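Local coordinates for protein aminotransferase (Helicobacter pylori, PDB 2FNU) that transfers an amino group from L-glutamate to a UDP-linked 4-keto sugar, using pyridoxal phosphate, in the second step of pseudaminic acid biosynthesis for flagellin modification, at residues L213-D216 / G220-K223; L35-A40 / S241-A246; M90-G95 / Y322-Q327. All coordinates share one frame; numbering follows the deposited sequence.

Interaction 1: L213-D216 / G220-K223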
loop_
_atom_site.group_PDB
_atom_site.type_symbol
_atom_site.label_atom_id
_atom_site.label_comp_id
_atom_site.label_asym_id
_atom_site.label_seq_id
_atom_site.Cartn_x
_atom_site.Cartn_y
_atom_site.Cartn_z
ATOM N N LEU B 213 4.868 13.339 -12.862
ATOM C CA LEU B 213 4.729 13.416 -14.315
ATOM C C LEU B 213 6.139 13.330 -14.882
ATOM O O LEU B 213 7.010 14.068 -14.446
ATOM C CB LEU B 213 4.150 14.779 -14.692
ATOM C CG LEU B 213 2.797 15.112 -14.074
ATOM C CD1 LEU B 213 2.684 16.623 -13.822
ATOM C CD2 LEU B 213 1.660 14.581 -14.954
ATOM N N LYS B 214 6.405 12.417 -15.809
ATOM C CA LYS B 214 7.765 12.344 -16.341
ATOM C C LYS B 214 7.885 13.161 -17.619
ATOM O O LYS B 214 7.091 12.991 -18.539
ATOM C CB LYS B 214 8.219 10.891 -16.561
ATOM C CG LYS B 214 8.451 10.061 -15.270
ATOM C CD LYS B 214 9.512 10.659 -14.302
ATOM C CE LYS B 214 10.942 10.628 -14.854
ATOM N NZ LYS B 214 11.367 9.290 -15.390
ATOM N N LYS B 215 8.866 14.065 -17.644
ATOM C CA LYS B 215 9.235 14.799 -18.854
ATOM C C LYS B 215 10.077 13.906 -19.780
ATOM O O LYS B 215 9.828 13.831 -20.982
ATOM C CB LYS B 215 10.028 16.052 -18.499
ATOM C CG LYS B 215 9.333 17.010 -17.545
ATOM C CD LYS B 215 10.089 18.331 -17.511
ATOM C CE LYS B 215 9.707 19.169 -16.311
ATOM N NZ LYS B 215 10.527 20.411 -16.242
ATOM N N ASP B 216 11.089 13.251 -19.213
ATOM C CA ASP B 216 11.900 12.278 -19.944
ATOM C C ASP B 216 12.390 11.208 -18.970
ATOM O O ASP B 216 11.875 11.123 -17.853
ATOM C CB ASP B 216 13.060 12.963 -20.676
ATOM C CG ASP B 216 13.815 13.941 -19.790
ATOM O OD1 ASP B 216 13.943 15.128 -20.170
ATOM O OD2 ASP B 216 14.272 13.526 -18.707
ATOM N N GLY B 220 11.325 14.637 -13.885
ATOM C CA GLY B 220 9.884 14.690 -13.753
ATOM C C GLY B 220 9.395 16.025 -13.226
ATOM O O GLY B 220 10.172 16.960 -12.999
ATOM N N GLU B 221 8.081 16.102 -13.058
ATOM C CA GLU B 221 7.435 17.280 -12.516
ATOM C C GLU B 221 6.371 16.799 -11.544
ATOM O O GLU B 221 5.762 15.760 -11.747
ATOM C CB GLU B 221 6.843 18.138 -13.642
ATOM C CG GLU B 221 6.188 19.453 -13.183
ATOM C CD GLU B 221 7.142 20.355 -12.418
ATOM O OE1 GLU B 221 7.721 21.278 -13.036
ATOM O OE2 GLU B 221 7.314 20.143 -11.200
ATOM N N VAL B 222 6.203 17.547 -10.462
ATOM C CA VAL B 222 5.202 17.241 -9.452
ATOM C C VAL B 222 4.376 18.503 -9.203
ATOM O O VAL B 222 4.915 19.523 -8.741
ATOM C CB VAL B 222 5.876 16.785 -8.139
ATOM C CG1 VAL B 222 4.853 16.666 -7.003
ATOM C CG2 VAL B 222 6.570 15.449 -8.342
ATOM N N LYS B 223 3.078 18.423 -9.521
ATOM C CA LYS B 223 2.152 19.564 -9.363
ATOM C C LYS B 223 1.169 19.375 -8.206
ATOM O O LYS B 223 0.470 20.320 -7.797
ATOM C CB LYS B 223 1.374 19.810 -10.661
ATOM C CG LYS B 223 2.269 20.049 -11.855
ATOM C CD LYS B 223 1.449 20.330 -13.120
ATOM C CE LYS B 223 2.373 20.638 -14.289
ATOM N NZ LYS B 223 1.622 20.964 -15.540
HETATM O O HOH W 1 7.757 21.661 -15.601
#

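Interaction 2: L35-A40 / S241-A246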
loop_
_atom_site.group_PDB
_atom_site.type_symbol
_atom_site.label_atom_id
_atom_site.label_comp_id
_atom_site.label_asym_id
_atom_site.label_seq_id
_atom_site.Cartn_x
_atom_site.Cartn_y
_atom_site.Cartn_z
ATOM N N LEU B 35 -0.693 -2.893 -16.208
ATOM C CA LEU B 35 -1.470 -2.311 -17.293
ATOM C C LEU B 35 -2.393 -3.354 -17.948
ATOM O O LEU B 35 -3.570 -3.062 -18.226
ATOM C CB LEU B 35 -0.529 -1.719 -18.340
ATOM C CG LEU B 35 0.296 -0.525 -17.861
ATOM C CD1 LEU B 35 1.334 -0.177 -18.924
ATOM C CD2 LEU B 35 -0.588 0.676 -17.556
ATOM N N LEU B 36 -1.877 -4.562 -18.180
ATOM C CA LEU B 36 -2.692 -5.617 -18.763
ATOM C C LEU B 36 -3.859 -5.976 -17.846
ATOM O O LEU B 36 -4.972 -6.245 -18.307
ATOM C CB LEU B 36 -1.842 -6.856 -19.027
ATOM C CG LEU B 36 -0.835 -6.809 -20.173
ATOM C CD1 LEU B 36 0.070 -8.023 -20.096
ATOM C CD2 LEU B 36 -1.581 -6.759 -21.521
ATOM N N PHE B 37 -3.600 -5.998 -16.542
ATOM C CA PHE B 37 -4.655 -6.303 -15.561
ATOM C C PHE B 37 -5.744 -5.230 -15.581
ATOM O O PHE B 37 -6.939 -5.545 -15.590
ATOM C CB PHE B 37 -4.008 -6.454 -14.177
ATOM C CG PHE B 37 -4.950 -6.923 -13.066
ATOM C CD1 PHE B 37 -6.100 -7.692 -13.313
ATOM C CD2 PHE B 37 -4.637 -6.615 -11.747
ATOM C CE1 PHE B 37 -6.912 -8.114 -12.242
ATOM C CE2 PHE B 37 -5.428 -7.028 -10.694
ATOM C CZ PHE B 37 -6.572 -7.760 -10.924
ATOM N N GLU B 38 -5.330 -3.968 -15.608
ATOM C CA GLU B 38 -6.269 -2.856 -15.719
ATOM C C GLU B 38 -7.107 -2.962 -17.007
ATOM O O GLU B 38 -8.330 -2.785 -16.969
ATOM C CB GLU B 38 -5.506 -1.534 -15.645
ATOM C CG GLU B 38 -5.002 -1.285 -14.222
ATOM C CD GLU B 38 -4.001 -0.142 -14.116
ATOM O OE1 GLU B 38 -3.644 0.197 -12.964
ATOM O OE2 GLU B 38 -3.582 0.433 -15.157
ATOM N N GLU B 39 -6.453 -3.247 -18.135
ATOM C CA GLU B 39 -7.169 -3.424 -19.405
ATOM C C GLU B 39 -8.144 -4.592 -19.329
ATOM O O GLU B 39 -9.274 -4.492 -19.829
ATOM C CB GLU B 39 -6.178 -3.629 -20.553
ATOM C CG GLU B 39 -5.433 -2.338 -20.903
ATOM C CD GLU B 39 -4.166 -2.535 -21.727
ATOM O OE1 GLU B 39 -3.489 -1.519 -21.981
ATOM O OE2 GLU B 39 -3.842 -3.679 -22.114
ATOM N N ALA B 40 -7.720 -5.691 -18.701
ATOM C CA ALA B 40 -8.592 -6.850 -18.576
ATOM C C ALA B 40 -9.814 -6.545 -17.699
ATOM O O ALA B 40 -10.931 -7.020 -17.952
ATOM C CB ALA B 40 -7.805 -8.054 -18.065
ATOM N N SER B 241 -4.404 -13.683 -14.045
ATOM C CA SER B 241 -4.642 -15.121 -14.167
ATOM C C SER B 241 -5.928 -15.520 -13.455
ATOM O O SER B 241 -6.727 -16.321 -13.972
ATOM C CB SER B 241 -3.436 -15.899 -13.611
ATOM O OG SER B 241 -3.614 -17.292 -13.801
ATOM N N GLN B 242 -6.149 -14.951 -12.273
ATOM C CA GLN B 242 -7.393 -15.184 -11.545
ATOM C C GLN B 242 -8.611 -14.619 -12.295
ATOM O O GLN B 242 -9.670 -15.261 -12.367
ATOM C CB GLN B 242 -7.282 -14.533 -10.160
ATOM C CG GLN B 242 -6.377 -15.312 -9.199
ATOM C CD GLN B 242 -7.183 -16.172 -8.259
ATOM O OE1 GLN B 242 -7.967 -15.661 -7.447
ATOM N NE2 GLN B 242 -7.026 -17.505 -8.367
ATOM N N LEU B 243 -8.470 -13.421 -12.857
ATOM C CA LEU B 243 -9.587 -12.771 -13.554
ATOM C C LEU B 243 -10.052 -13.606 -14.744
ATOM O O LEU B 243 -11.251 -13.662 -15.029
ATOM C CB LEU B 243 -9.207 -11.352 -14.011
ATOM C CG LEU B 243 -10.323 -10.566 -14.690
ATOM C CD1 LEU B 243 -11.510 -10.328 -13.757
ATOM C CD2 LEU B 243 -9.752 -9.245 -15.162
ATOM N N LYS B 244 -9.113 -14.270 -15.417
ATOM C CA LYS B 244 -9.458 -15.115 -16.577
ATOM C C LYS B 244 -10.428 -16.232 -16.206
ATOM O O LYS B 244 -11.159 -16.731 -17.076
ATOM C CB LYS B 244 -8.198 -15.721 -17.202
ATOM C CG LYS B 244 -7.438 -14.740 -18.085
ATOM C CD LYS B 244 -6.081 -15.285 -18.519
ATOM C CE LYS B 244 -5.381 -14.270 -19.433
ATOM N NZ LYS B 244 -3.890 -14.393 -19.513
ATOM N N LYS B 245 -10.418 -16.647 -14.935
ATOM C CA LYS B 245 -11.360 -17.676 -14.477
ATOM C C LYS B 245 -12.369 -17.153 -13.461
ATOM O O LYS B 245 -13.000 -17.946 -12.753
ATOM C CB LYS B 245 -10.624 -18.907 -13.916
ATOM C CG LYS B 245 -9.675 -18.616 -12.789
ATOM C CD LYS B 245 -9.114 -19.899 -12.187
ATOM C CE LYS B 245 -7.846 -19.593 -11.420
ATOM N NZ LYS B 245 -6.671 -19.413 -12.342
ATOM N N ALA B 246 -12.549 -15.832 -13.398
ATOM C CA ALA B 246 -13.475 -15.283 -12.397
ATOM C C ALA B 246 -14.897 -15.872 -12.513
ATOM O O ALA B 246 -15.514 -16.158 -11.501
ATOM C CB ALA B 246 -13.497 -13.740 -12.458
#

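Interaction 3: M90-G95 / Y322-Q327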
loop_
_atom_site.group_PDB
_atom_site.type_symbol
_atom_site.label_atom_id
_atom_site.label_comp_id
_atom_site.label_asym_id
_atom_site.label_seq_id
_atom_site.Cartn_x
_atom_site.Cartn_y
_atom_site.Cartn_z
ATOM N N MET B 90 -11.772 5.776 5.690
ATOM C CA MET B 90 -11.161 6.579 4.616
ATOM C C MET B 90 -11.938 7.857 4.351
ATOM O O MET B 90 -11.364 8.816 3.843
ATOM C CB MET B 90 -10.947 5.755 3.343
ATOM C CG MET B 90 -9.944 4.612 3.507
ATOM S SD MET B 90 -8.304 5.203 4.056
ATOM C CE MET B 90 -8.401 4.888 5.831
ATOM N N LEU B 91 -13.208 7.895 4.761
ATOM C CA LEU B 91 -13.954 9.157 4.766
ATOM C C LEU B 91 -13.342 10.124 5.763
ATOM O O LEU B 91 -13.085 11.295 5.443
ATOM C CB LEU B 91 -15.445 8.914 5.059
ATOM C CG LEU B 91 -16.228 8.181 3.960
ATOM C CD1 LEU B 91 -17.641 7.802 4.431
ATOM C CD2 LEU B 91 -16.328 8.995 2.646
ATOM N N LEU B 92 -13.118 9.638 6.977
ATOM C CA LEU B 92 -12.511 10.483 8.020
ATOM C C LEU B 92 -11.160 11.008 7.550
ATOM O O LEU B 92 -10.860 12.184 7.735
ATOM C CB LEU B 92 -12.336 9.711 9.332
ATOM C CG LEU B 92 -13.627 9.276 10.042
ATOM C CD1 LEU B 92 -13.292 8.565 11.346
ATOM C CD2 LEU B 92 -14.577 10.456 10.301
ATOM N N GLU B 93 -10.358 10.142 6.923
ATOM C CA GLU B 93 -9.038 10.568 6.472
ATOM C C GLU B 93 -9.096 11.575 5.330
ATOM O O GLU B 93 -8.100 12.245 5.038
ATOM C CB GLU B 93 -8.183 9.359 6.071
ATOM C CG GLU B 93 -7.657 8.592 7.276
ATOM C CD GLU B 93 -6.453 9.307 7.899
ATOM O OE1 GLU B 93 -6.629 10.091 8.871
ATOM O OE2 GLU B 93 -5.331 9.118 7.373
ATOM N N SER B 94 -10.250 11.666 4.672
ATOM C CA SER B 94 -10.422 12.581 3.562
ATOM C C SER B 94 -11.172 13.844 3.991
ATOM O O SER B 94 -11.461 14.700 3.159
ATOM C CB SER B 94 -11.139 11.869 2.412
ATOM O OG SER B 94 -10.352 10.756 1.999
ATOM N N GLY B 95 -11.490 13.945 5.286
ATOM C CA GLY B 95 -12.102 15.165 5.831
ATOM C C GLY B 95 -13.604 15.077 6.006
ATOM O O GLY B 95 -14.224 16.021 6.520
ATOM N N TYR B 322 -17.946 1.606 17.028
ATOM C CA TYR B 322 -16.521 1.637 17.360
ATOM C C TYR B 322 -16.192 2.871 18.191
ATOM O O TYR B 322 -16.775 3.938 17.986
ATOM C CB TYR B 322 -15.678 1.628 16.087
ATOM C CG TYR B 322 -15.604 0.285 15.396
ATOM C CD1 TYR B 322 -15.088 -0.845 16.052
ATOM C CD2 TYR B 322 -16.008 0.148 14.060
ATOM C CE1 TYR B 322 -14.993 -2.078 15.408
ATOM C CE2 TYR B 322 -15.929 -1.086 13.403
ATOM C CZ TYR B 322 -15.400 -2.189 14.081
ATOM O OH TYR B 322 -15.288 -3.434 13.498
ATOM N N GLN B 323 -15.227 2.710 19.107
ATOM C CA GLN B 323 -14.787 3.783 20.014
ATOM C C GLN B 323 -14.491 5.103 19.306
ATOM O O GLN B 323 -14.906 6.181 19.758
ATOM C CB GLN B 323 -13.554 3.326 20.809
ATOM C CG GLN B 323 -13.059 4.381 21.814
ATOM C CD GLN B 323 -11.858 3.938 22.665
ATOM O OE1 GLN B 323 -11.272 4.745 23.407
ATOM N NE2 GLN B 323 -11.489 2.664 22.564
ATOM N N LEU B 324 -13.783 5.027 18.183
ATOM C CA LEU B 324 -13.464 6.226 17.435
ATOM C C LEU B 324 -14.729 6.988 17.070
ATOM O O LEU B 324 -14.778 8.206 17.203
ATOM C CB LEU B 324 -12.674 5.882 16.172
ATOM C CG LEU B 324 -12.371 7.028 15.198
ATOM C CD1 LEU B 324 -11.500 8.118 15.833
ATOM C CD2 LEU B 324 -11.715 6.460 13.962
ATOM N N TYR B 325 -15.734 6.254 16.589
ATOM C CA TYR B 325 -16.949 6.887 16.080
ATOM C C TYR B 325 -17.822 7.382 17.233
ATOM O O TYR B 325 -18.444 8.443 17.126
ATOM C CB TYR B 325 -17.700 5.925 15.134
ATOM C CG TYR B 325 -16.910 5.749 13.864
ATOM C CD1 TYR B 325 -15.852 4.834 13.794
ATOM C CD2 TYR B 325 -17.170 6.551 12.752
ATOM C CE1 TYR B 325 -15.075 4.717 12.636
ATOM C CE2 TYR B 325 -16.408 6.425 11.563
ATOM C CZ TYR B 325 -15.361 5.511 11.533
ATOM O OH TYR B 325 -14.590 5.402 10.380
ATOM N N GLN B 326 -17.815 6.637 18.338
ATOM C CA GLN B 326 -18.500 7.073 19.563
ATOM C C GLN B 326 -17.911 8.365 20.117
ATOM O O GLN B 326 -18.643 9.215 20.629
ATOM C CB GLN B 326 -18.407 5.988 20.634
ATOM C CG GLN B 326 -19.282 4.789 20.372
ATOM C CD GLN B 326 -20.762 5.109 20.477
ATOM O OE1 GLN B 326 -21.521 4.930 19.520
ATOM N NE2 GLN B 326 -21.181 5.594 21.643
ATOM N N GLN B 327 -16.590 8.507 20.048
ATOM C CA GLN B 327 -15.960 9.728 20.555
ATOM C C GLN B 327 -16.167 10.926 19.611
ATOM O O GLN B 327 -16.376 12.060 20.059
ATOM C CB GLN B 327 -14.477 9.491 20.862
ATOM C CG GLN B 327 -13.818 10.573 21.753
ATOM C CD GLN B 327 -14.576 10.873 23.077
ATOM O OE1 GLN B 327 -14.824 9.980 23.899
ATOM N NE2 GLN B 327 -14.923 12.147 23.282
#

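Interaction 1: L213-D216 / G220-K223
Leu213 and Glu221 face each other as the antiparallel hydrogen-bonded pair of a beta hairpin, strand 212-214 turning back into strand 220-222. Two backbone bonds join them, Leu213 N to Glu221 O (2.8 Å, 169°) and Glu221 N to Leu213 O (2.7 Å). In the next, non-hydrogen-bonded pair, Lys214 meets Gly220 with CA atoms 4.1 Å apart; glycine suits this place because Leu213 O, 3.0 Å from Gly220 CA, crowds the space where a side chain would begin.

On the face of Leu213 and Glu221, Leu213 crosses Lys223 at about a right angle, its CD1 resting against the extended aliphatic chain 4.0 Å from Lys223 CD. Lysine serves well here, offering methylenes to a leucine while carrying its charge on to solvent. Lys215, also extended, runs alongside Glu221 and points the same way, with Lys215 CE 4.0 Å from Glu221 CB. Their charges stop short of a salt bridge and are joined instead through a water, which donates to Glu221 OE1 and accepts a weak bond from Lys215 NZ.

Lys214 curls at three successive torsions, bringing NZ to Phe217 O at the hairpin turn, and its side chain lies about 5 Å from the bound UDP-sugar. The hairpin also reaches the second subunit, where Lys317 donates to Gly220 O and the Gln323 backbone N to Glu221 OE2. A bend at chi2 (58°) folds the Glu221 carboxylate back on its own strand, and the anti lone pair of OE2 receives Val222 N at 2.9 Å.

Interaction 2: L35-A40 / S241-A246
Leu243 packs against Ala40 and Phe37 in a buried, wholly apolar helix-to-helix contact, joining helix 32-45 to the last turn of helix 233-244. No hydrogen bond crosses between the segments; one methyl group makes the join. Leu243 CD2 lies 3.7 Å from Ala40 CB and equally near the carbonyl carbon of Ala40. The small alanine is what lets a leucine branch reach the backbone of the other helix, and the CA atoms of Ala40 and Leu243 are 7.8 Å apart.

The same methyl meets Phe37 at the rim of its ring, near the ring plane, with Phe37 CE1 and Leu243 CD2 4.2 Å apart. In Leu243 a chi1 of -177° puts CG opposite the backbone N, and the second torsion then leads CD2 out to Ala40. Leu41 and Phe44 also touch Leu243, so the leucine enters among Phe37, Ala40, Leu41 and Phe44 as a knob does in knobs-into-holes packing. Leu240, one turn earlier, touches Phe37 and Ala40 as well and prolongs the seam.

In this fold type I, pyridoxal phosphate-dependent aminotransferase, the Phe37 side chain lies about 11 Å from the bound cofactor, near but not in its pocket, and about 10 Å from the side chain of Lys183, the cofactor-attachment lysine, unattached in this structure. The rings of Phe37 and Phe179 meet with their planes at about 45°.

Just past the contact the chain leaves helix 233-244 and starts another, with Lys245 at the N-cap position of helix 246-264. The change of helix keeps some bonding to the old turn, Lys245 N to Gln242 O and Ala246 N to Leu243 O, each 3.0 Å.

Interaction 3: M90-G95 / Y322-Q327
A chi1 of -66° sets CG of Leu92 opposite the carbonyl carbon, and an extended chi2 (-178°) then carries CD1 toward helix 323-328, where Tyr325, with its own CG likewise opposite the carbonyl carbon, extends its ring to meet it. Although the CA atoms of Leu92 and Tyr325 are 9.9 Å apart, the two side chains span the gap. They cross obliquely, and the Leu92 methyl approaches the phenol end of the ring: Leu92 CD1 is 3.6 Å from Tyr325 OH and 3.7 Å from Tyr325 CZ. Leu324, the preceding residue, brings its CD2 to the same methyl, with Leu92 CD1 and Leu324 CD2 3.7 Å apart. One leucine methyl thus touches both an aliphatic methyl and a tyrosine ring, which lie on the same broad side of it.

Helix 86-93 belongs to a beta-alpha-beta crossover, linking the adjacent parallel strands 76-79 and 97-100 of the central seven-stranded sheet. Pro98, on the second of these strands, touches both Leu92 and Tyr325, so the contact ties a sheet-covering helix and the outermost strand within this chain to a short helix much later in sequence. Tyrosine suits this buried position because its ring packs against apolar groups while its hydroxyl keeps a polar partner, Asn89 ND2. From the second subunit, Ile225 packs on Leu92 and Lys223 on Leu324, extending the cluster into the dimer interface.

Beyond Leu92 the helix closes with a Schellman motif. Gly95 takes a positive phi of 100°, easily adopted by glycine, and its N bonds back to Leu92 O at 3.1 Å. Inside this last turn Ser94 OG donates to Met90 O (2.9 Å), nearly in line with the carbonyl bond, so the buried hydroxyl is paired with helix backbone.

The three contacts share no elements within the chain and stand apart, their centres 29 to 34 Å from one another. Interaction 1 is a surface contact, built from backbone hydrogen bonds and from charged side chains that reach solvent. Interactions 2 and 3 are apolar helix contacts on opposite sides of the chain's centre, both centred on one leucine methyl, which meets an alanine and a phenylalanine edge in interaction 2 and a second leucine and a tyrosine in interaction 3. Interaction 2 is buried and entirely within the chain. Interactions 1 and 3 both touch the second subunit, where the hairpin of one chain lies against the helix 323-328 region of the other.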